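Local coordinates for putative uncharacterized protein (Chaetomium thermophilum, PDB 4XRI), which acts as an importin-beta transport receptor that carries protein cargo into the nucleus and probably binds a small GTPase, at residues I556-R559 with L560-L564; I608-V611 with L612-L616; P565-Q568 with Q569-S572. The protein carries 2 engineered substitutions. All coordinates share one frame; numbering follows the deposited sequence.

Interaction 1 (I556-R559 with L560-L564); sequences ILQR and LEETL
In helix 546-567 of this HEAT-repeat receptor, Ile556 and Leu557 pass their carbonyl oxygens forward to Leu560 and Glu561 in regular alpha-helical fashion, with Leu560 N 2.9 Å from Ile556 O and a bond angle of 157°. One residue on, the pattern slackens. Glu562 N still reaches Gln558 O at 3.1 Å, but leans on Arg559 O as a weak second acceptor, and Thr563 N meets that same oxygen only weakly, at 3.3 Å. The threonine turns to Leu560 instead: chi1 of 67° swings its hydroxyl back, and OG1 donates to Leu560 O at 2.6 Å while also bonding to Gln583 on helix 573-597. On the outer face the extended Gln558 and Glu562 run across each other, CG of Gln558 lying 3.9 Å from OE2 of Glu562, with amide and carboxylate planes 67° apart. The charged ends are paired beyond the helix: Glu561 forms a salt bridge with Arg607, and the guanidinium of Arg559 bonds to Leu514 O, Thr517 and Tyr531. Leu560 O thus takes both N and OG1 of Thr563 just where bonds to Arg559 O weaken, which may compensate, while longer side chains tie the helix to its surroundings.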
loop_
_atom_site.group_PDB
_atom_site.type_symbol
_atom_site.label_atom_id
_atom_site.label_comp_id
_atom_site.label_asym_id
_atom_site.label_seq_id
_atom_site.Cartn_x
_atom_site.Cartn_y
_atom_site.Cartn_z
ATOM N N ILE A 556 -8.013 30.570 11.247
ATOM C CA ILE A 556 -7.155 29.396 11.381
ATOM C C ILE A 556 -5.887 29.728 12.155
ATOM O O ILE A 556 -5.458 28.970 13.024
ATOM C CB ILE A 556 -6.769 28.822 10.002
ATOM C CG1 ILE A 556 -8.012 28.318 9.266
ATOM C CG2 ILE A 556 -5.755 27.702 10.150
ATOM C CD1 ILE A 556 -8.803 27.280 10.031
ATOM N N LEU A 557 -5.296 30.871 11.825
ATOM C CA LEU A 557 -4.121 31.372 12.528
ATOM C C LEU A 557 -4.397 31.586 14.012
ATOM O O LEU A 557 -3.579 31.239 14.863
ATOM C CB LEU A 557 -3.640 32.680 11.892
ATOM C CG LEU A 557 -2.634 32.536 10.749
ATOM C CD1 LEU A 557 -2.377 33.888 10.098
ATOM C CD2 LEU A 557 -1.344 31.935 11.276
ATOM N N GLN A 558 -5.557 32.160 14.313
ATOM C CA GLN A 558 -5.966 32.401 15.693
ATOM C C GLN A 558 -6.087 31.091 16.475
ATOM O O GLN A 558 -5.639 30.993 17.619
ATOM C CB GLN A 558 -7.293 33.166 15.720
ATOM C CG GLN A 558 -7.671 33.720 17.076
ATOM C CD GLN A 558 -8.876 34.644 17.010
ATOM O OE1 GLN A 558 -9.352 34.993 15.927
ATOM N NE2 GLN A 558 -9.374 35.047 18.173
ATOM N N ARG A 559 -6.685 30.088 15.839
ATOM C CA ARG A 559 -6.840 28.765 16.442
ATOM C C ARG A 559 -5.496 28.073 16.646
ATOM O O ARG A 559 -5.282 27.405 17.659
ATOM C CB ARG A 559 -7.753 27.887 15.581
ATOM C CG ARG A 559 -9.213 28.320 15.585
ATOM C CD ARG A 559 -10.097 27.296 14.894
ATOM N NE ARG A 559 -11.491 27.730 14.866
ATOM C CZ ARG A 559 -12.500 27.001 14.399
ATOM N NH1 ARG A 559 -12.278 25.784 13.921
ATOM N NH2 ARG A 559 -13.734 27.491 14.414
ATOM N N LEU A 560 -4.597 28.236 15.678
ATOM C CA LEU A 560 -3.243 27.705 15.787
ATOM C C LEU A 560 -2.505 28.307 16.977
ATOM O O LEU A 560 -1.854 27.597 17.744
ATOM C CB LEU A 560 -2.461 27.965 14.495
ATOM C CG LEU A 560 -2.443 26.834 13.464
ATOM C CD1 LEU A 560 -1.760 27.294 12.182
ATOM C CD2 LEU A 560 -1.735 25.624 14.049
ATOM N N GLU A 561 -2.611 29.623 17.115
ATOM C CA GLU A 561 -2.014 30.338 18.238
ATOM C C GLU A 561 -2.562 29.850 19.576
ATOM O O GLU A 561 -1.836 29.781 20.569
ATOM C CB GLU A 561 -2.247 31.845 18.096
ATOM C CG GLU A 561 -1.470 32.482 16.958
ATOM C CD GLU A 561 -1.972 33.871 16.605
ATOM O OE1 GLU A 561 -3.037 34.268 17.124
ATOM O OE2 GLU A 561 -1.305 34.563 15.807
ATOM N N GLU A 562 -3.844 29.498 19.590
ATOM C CA GLU A 562 -4.503 29.064 20.816
ATOM C C GLU A 562 -4.082 27.658 21.258
ATOM O O GLU A 562 -4.307 27.274 22.405
ATOM C CB GLU A 562 -6.023 29.128 20.643
ATOM C CG GLU A 562 -6.579 30.542 20.742
ATOM C CD GLU A 562 -8.019 30.656 20.276
ATOM O OE1 GLU A 562 -8.580 29.640 19.819
ATOM O OE2 GLU A 562 -8.588 31.766 20.364
ATOM N N THR A 563 -3.463 26.899 20.357
ATOM C CA THR A 563 -2.987 25.559 20.699
ATOM C C THR A 563 -1.699 25.600 21.512
ATOM O O THR A 563 -1.314 24.605 22.130
ATOM C CB THR A 563 -2.732 24.693 19.446
ATOM O OG1 THR A 563 -1.628 25.222 18.705
ATOM C CG2 THR A 563 -3.967 24.639 18.556
ATOM N N LEU A 564 -1.032 26.749 21.502
ATOM C CA LEU A 564 0.233 26.891 22.215
ATOM C C LEU A 564 0.051 26.824 23.738
ATOM O O LEU A 564 0.766 26.075 24.406
ATOM C CB LEU A 564 0.941 28.194 21.817
ATOM C CG LEU A 564 1.568 28.225 20.423
ATOM C CD1 LEU A 564 2.308 29.537 20.202
ATOM C CD2 LEU A 564 2.507 27.045 20.237
#

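Interaction 2 (I608-V611 with L612-L616); sequences IMQV and LLQIL
Ile608 and Leu612 lie alongside each other and point the same way, CG2 of Ile608 resting 3.6 Å from CD1 of Leu612. Val611 and Ile615, also one turn apart, repeat the arrangement more loosely: with CG2 of Val611 placed opposite its own main-chain nitrogen, that methyl comes 4.1 Å from CD1 of Ile615. Met609 needs a different solution. Folded at both chi2 (-53°) and chi3 (-67°), it curls its CE methyl around until it touches CG of Leu613 at 4.1 Å.

Main-chain bonding is regular, in contrast to the varied side chains. Leu612, Leu613, Gln614 and Ile615 each donate to the residue four positions earlier, the bond from Leu612 N to Ile608 O measuring 3.0 Å and that from Gln614 N to Gln610 O 3.2 Å.

Polar side chains occupy one flank, where Gln614, extended beyond CG, keeps that carbon 3.2 Å from Gln610 O and runs aslant to the side chain of Gln610. The amides of Gln610 and Gln614 are turned 57° apart, their NE2 atoms 3.6 Å from each other; Gln610 OE1 bonds to a glycerol probably derived from the crystallisation liquor. Beyond the last turn, the hydroxyls of Ser617 and Thr618 bond to the carbonyls of Gln614 and Ile615.

Helix 605-616 packs against three others: Ile608 meets Leu557 on helix 546-567, Leu612 packs on Ile633 and Met609 on Leu636 of helix 625-640, and Leu613 reaches Phe651 and Phe654 of helix 648-660.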
loop_
_atom_site.group_PDB
_atom_site.type_symbol
_atom_site.label_atom_id
_atom_site.label_comp_id
_atom_site.label_asym_id
_atom_site.label_seq_id
_atom_site.Cartn_x
_atom_site.Cartn_y
_atom_site.Cartn_z
ATOM N N ILE A 608 2.198 34.119 10.520
ATOM C CA ILE A 608 2.280 32.708 10.166
ATOM C C ILE A 608 3.580 32.079 10.661
ATOM O O ILE A 608 3.561 31.064 11.355
ATOM C CB ILE A 608 2.166 32.504 8.642
ATOM C CG1 ILE A 608 0.739 32.785 8.173
ATOM C CG2 ILE A 608 2.565 31.089 8.259
ATOM C CD1 ILE A 608 0.562 32.709 6.670
ATOM N N MET A 609 4.708 32.690 10.314
ATOM C CA MET A 609 6.008 32.159 10.710
ATOM C C MET A 609 6.213 32.198 12.222
ATOM O O MET A 609 6.878 31.329 12.785
ATOM C CB MET A 609 7.134 32.923 10.012
ATOM C CG MET A 609 7.246 32.618 8.523
ATOM S SD MET A 609 7.375 30.847 8.186
ATOM C CE MET A 609 8.979 30.488 8.888
ATOM N N GLN A 610 5.646 33.204 12.879
ATOM C CA GLN A 610 5.784 33.329 14.328
ATOM C C GLN A 610 5.158 32.140 15.053
ATOM O O GLN A 610 5.783 31.543 15.927
ATOM C CB GLN A 610 5.156 34.634 14.826
ATOM C CG GLN A 610 5.217 34.829 16.335
ATOM C CD GLN A 610 6.572 35.313 16.815
ATOM O OE1 GLN A 610 7.477 35.558 16.016
ATOM N NE2 GLN A 610 6.717 35.459 18.128
ATOM N N VAL A 611 3.932 31.788 14.680
ATOM C CA VAL A 611 3.230 30.701 15.354
ATOM C C VAL A 611 3.776 29.342 14.920
ATOM O O VAL A 611 3.859 28.416 15.724
ATOM C CB VAL A 611 1.697 30.758 15.105
ATOM C CG1 VAL A 611 1.361 30.562 13.636
ATOM C CG2 VAL A 611 0.977 29.724 15.956
ATOM N N LEU A 612 4.180 29.233 13.657
ATOM C CA LEU A 612 4.672 27.965 13.131
ATOM C C LEU A 612 6.011 27.586 13.750
ATOM O O LEU A 612 6.254 26.417 14.046
ATOM C CB LEU A 612 4.798 28.015 11.606
ATOM C CG LEU A 612 3.492 27.937 10.812
ATOM C CD1 LEU A 612 3.781 27.816 9.321
ATOM C CD2 LEU A 612 2.630 26.774 11.295
ATOM N N LEU A 613 6.878 28.574 13.944
ATOM C CA LEU A 613 8.174 28.322 14.560
ATOM C C LEU A 613 8.025 28.046 16.053
ATOM O O LEU A 613 8.757 27.236 16.620
ATOM C CB LEU A 613 9.125 29.499 14.332
ATOM C CG LEU A 613 9.628 29.666 12.897
ATOM C CD1 LEU A 613 10.714 30.731 12.821
ATOM C CD2 LEU A 613 10.132 28.344 12.347
ATOM N N GLN A 614 7.072 28.726 16.683
ATOM C CA GLN A 614 6.774 28.500 18.094
ATOM C C GLN A 614 6.257 27.084 18.326
ATOM O O GLN A 614 6.540 26.471 19.355
ATOM C CB GLN A 614 5.752 29.521 18.600
ATOM C CG GLN A 614 6.358 30.860 18.983
ATOM C CD GLN A 614 5.319 31.876 19.408
ATOM O OE1 GLN A 614 4.189 31.867 18.924
ATOM N NE2 GLN A 614 5.695 32.756 20.327
ATOM N N ILE A 615 5.497 26.573 17.364
ATOM C CA ILE A 615 4.982 25.213 17.444
ATOM C C ILE A 615 6.120 24.207 17.281
ATOM O O ILE A 615 6.167 23.195 17.981
ATOM C CB ILE A 615 3.894 24.964 16.381
ATOM C CG1 ILE A 615 2.625 25.740 16.740
ATOM C CG2 ILE A 615 3.571 23.484 16.269
ATOM C CD1 ILE A 615 1.535 25.639 15.703
ATOM N N LEU A 616 7.047 24.508 16.374
ATOM C CA LEU A 616 8.217 23.659 16.154
ATOM C C LEU A 616 9.065 23.507 17.414
ATOM O O LEU A 616 9.549 22.417 17.717
ATOM C CB LEU A 616 9.087 24.219 15.023
ATOM C CG LEU A 616 8.663 23.942 13.579
ATOM C CD1 LEU A 616 9.734 24.433 12.614
ATOM C CD2 LEU A 616 8.389 22.460 13.373
#

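Interaction 3 (P565-Q568 with Q569-S572); sequences PLQQ and QVVS
The side-chain amide of Gln569 has one face turned toward the chain that precedes it. On that face lie Pro565 O, set obliquely 4.1 Å from Gln569 NE2, and the CD1 methyl of Leu566, almost squarely over the same nitrogen at 4.7 Å. The other end of the amide, OE1, makes a weak hydrogen bond to a glycerol, probably a remnant of the crystallisation liquor. A second amide, that of Gln567, has a methyl over its face: CG2 of Val570 stands above OE1 of Gln567 at a loose 4.3 Å. In the main chain, Gln569 N donates a hydrogen bond to Leu566 O at 2.9 Å, from 58° out of the carbonyl plane.

That bond spans three residues rather than four, and the chain then tightens into a type I beta turn from Gln567 to Val570. Its closing bond, Val570 N to Gln567 O, is long and weak at 3.4 Å, although nearly straight at 158°. Val570 CG2 also lies 3.3 Å from Gln567 O. With CG1 opposite the main-chain nitrogen (chi1 170°), CG2 falls beside Val570 N and hence near the oxygen to which that nitrogen bonds.

Beyond the turn the backbone leads to helix 573-597. Ser572 is its N-cap, OG accepting from Asp575 N, while Asp575 OD1 takes the N-H of Val571; Leu566 and Gln567 rest on Met582 and Leu579 of that helix.

The link between the two helices is therefore made with little direct bonding of its own: one short main-chain bond reached from above the carbonyl plane, weak ones from Val570 N and Gln568 N, and loose contacts of amides and methyls, with the Ser572 cap and the Asp575 bonds taking over at the helix start.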
loop_
_atom_site.group_PDB
_atom_site.type_symbol
_atom_site.label_atom_id
_atom_site.label_comp_id
_atom_site.label_asym_id
_atom_site.label_seq_id
_atom_site.Cartn_x
_atom_site.Cartn_y
_atom_site.Cartn_z
ATOM N N PRO A 565 -0.898 27.598 24.303
ATOM C CA PRO A 565 -1.102 27.367 25.737
ATOM C C PRO A 565 -1.813 26.042 26.019
ATOM O O PRO A 565 -1.710 25.521 27.129
ATOM C CB PRO A 565 -1.965 28.559 26.167
ATOM C CG PRO A 565 -2.650 29.002 24.929
ATOM C CD PRO A 565 -1.670 28.760 23.826
ATOM N N LEU A 566 -2.526 25.516 25.028
ATOM C CA LEU A 566 -3.158 24.204 25.147
ATOM C C LEU A 566 -2.109 23.116 25.335
ATOM O O LEU A 566 -2.285 22.202 26.141
ATOM C CB LEU A 566 -4.019 23.902 23.917
ATOM C CG LEU A 566 -5.538 24.041 24.058
ATOM C CD1 LEU A 566 -5.916 25.410 24.600
ATOM C CD2 LEU A 566 -6.215 23.784 22.720
ATOM N N GLN A 567 -1.022 23.228 24.574
ATOM C CA GLN A 567 0.131 22.339 24.679
ATOM C C GLN A 567 0.605 22.208 26.125
ATOM O O GLN A 567 1.008 21.133 26.561
ATOM C CB GLN A 567 1.263 22.861 23.788
ATOM C CG GLN A 567 2.628 22.275 24.076
ATOM C CD GLN A 567 2.727 20.814 23.696
ATOM O OE1 GLN A 567 2.928 19.954 24.554
ATOM N NE2 GLN A 567 2.599 20.524 22.405
ATOM N N GLN A 568 0.527 23.312 26.863
ATOM C CA GLN A 568 0.929 23.378 28.269
ATOM C C GLN A 568 0.053 22.549 29.205
ATOM O O GLN A 568 0.501 22.155 30.283
ATOM C CB GLN A 568 0.922 24.835 28.755
ATOM C CG GLN A 568 2.276 25.508 28.815
ATOM C CD GLN A 568 2.283 26.676 29.781
ATOM O OE1 GLN A 568 1.404 26.791 30.634
ATOM N NE2 GLN A 568 3.273 27.548 29.651
ATOM N N GLN A 569 -1.197 22.315 28.813
ATOM C CA GLN A 569 -2.149 21.616 29.671
ATOM C C GLN A 569 -2.130 20.107 29.464
ATOM O O GLN A 569 -2.823 19.372 30.171
ATOM C CB GLN A 569 -3.559 22.143 29.428
ATOM C CG GLN A 569 -3.705 23.642 29.618
ATOM C CD GLN A 569 -5.104 24.135 29.302
ATOM O OE1 GLN A 569 -6.033 23.344 29.140
ATOM N NE2 GLN A 569 -5.260 25.450 29.212
ATOM N N VAL A 570 -1.340 19.653 28.495
ATOM C CA VAL A 570 -1.228 18.228 28.188
ATOM C C VAL A 570 -0.723 17.434 29.390
ATOM O O VAL A 570 0.267 17.809 30.024
ATOM C CB VAL A 570 -0.289 17.979 26.988
ATOM C CG1 VAL A 570 0.014 16.493 26.839
ATOM C CG2 VAL A 570 -0.908 18.532 25.706
ATOM N N VAL A 571 -1.423 16.347 29.709
ATOM C CA VAL A 571 -1.027 15.464 30.801
ATOM C C VAL A 571 -0.926 14.026 30.308
ATOM O O VAL A 571 0.124 13.386 30.429
ATOM C CB VAL A 571 -2.024 15.522 31.969
ATOM C CG1 VAL A 571 -1.648 14.518 33.052
ATOM C CG2 VAL A 571 -2.100 16.929 32.542
ATOM N N SER A 572 -2.026 13.522 29.759
ATOM C CA SER A 572 -2.084 12.155 29.261
ATOM C C SER A 572 -1.594 12.057 27.824
ATOM O O SER A 572 -1.463 13.075 27.134
ATOM C CB SER A 572 -3.512 11.619 29.365
ATOM O OG SER A 572 -4.393 12.310 28.483
#

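Compared side by side, the three contacts illustrate how local chemistry follows position in a helical-repeat fold. Interaction 2 is buried and mostly apolar, interaction 1 is partly buried and mixes leucines with charged residues, and interaction 3 lies on the surface among glutamines. Interactions 1 and 3 share helix 546-567 and adjoin in sequence, their centres about 14 Å apart. Interactions 1 and 2 belong to different helices but pack directly: Leu564 CD1 comes 3.3 Å from Gln614 OE1, and Leu564 CD2 3.7 Å from Ile615 CG1. Interactions 2 and 3 do not touch. Main-chain bonding declines from regular in interaction 2, through slackening in interaction 1, to sparse in interaction 3.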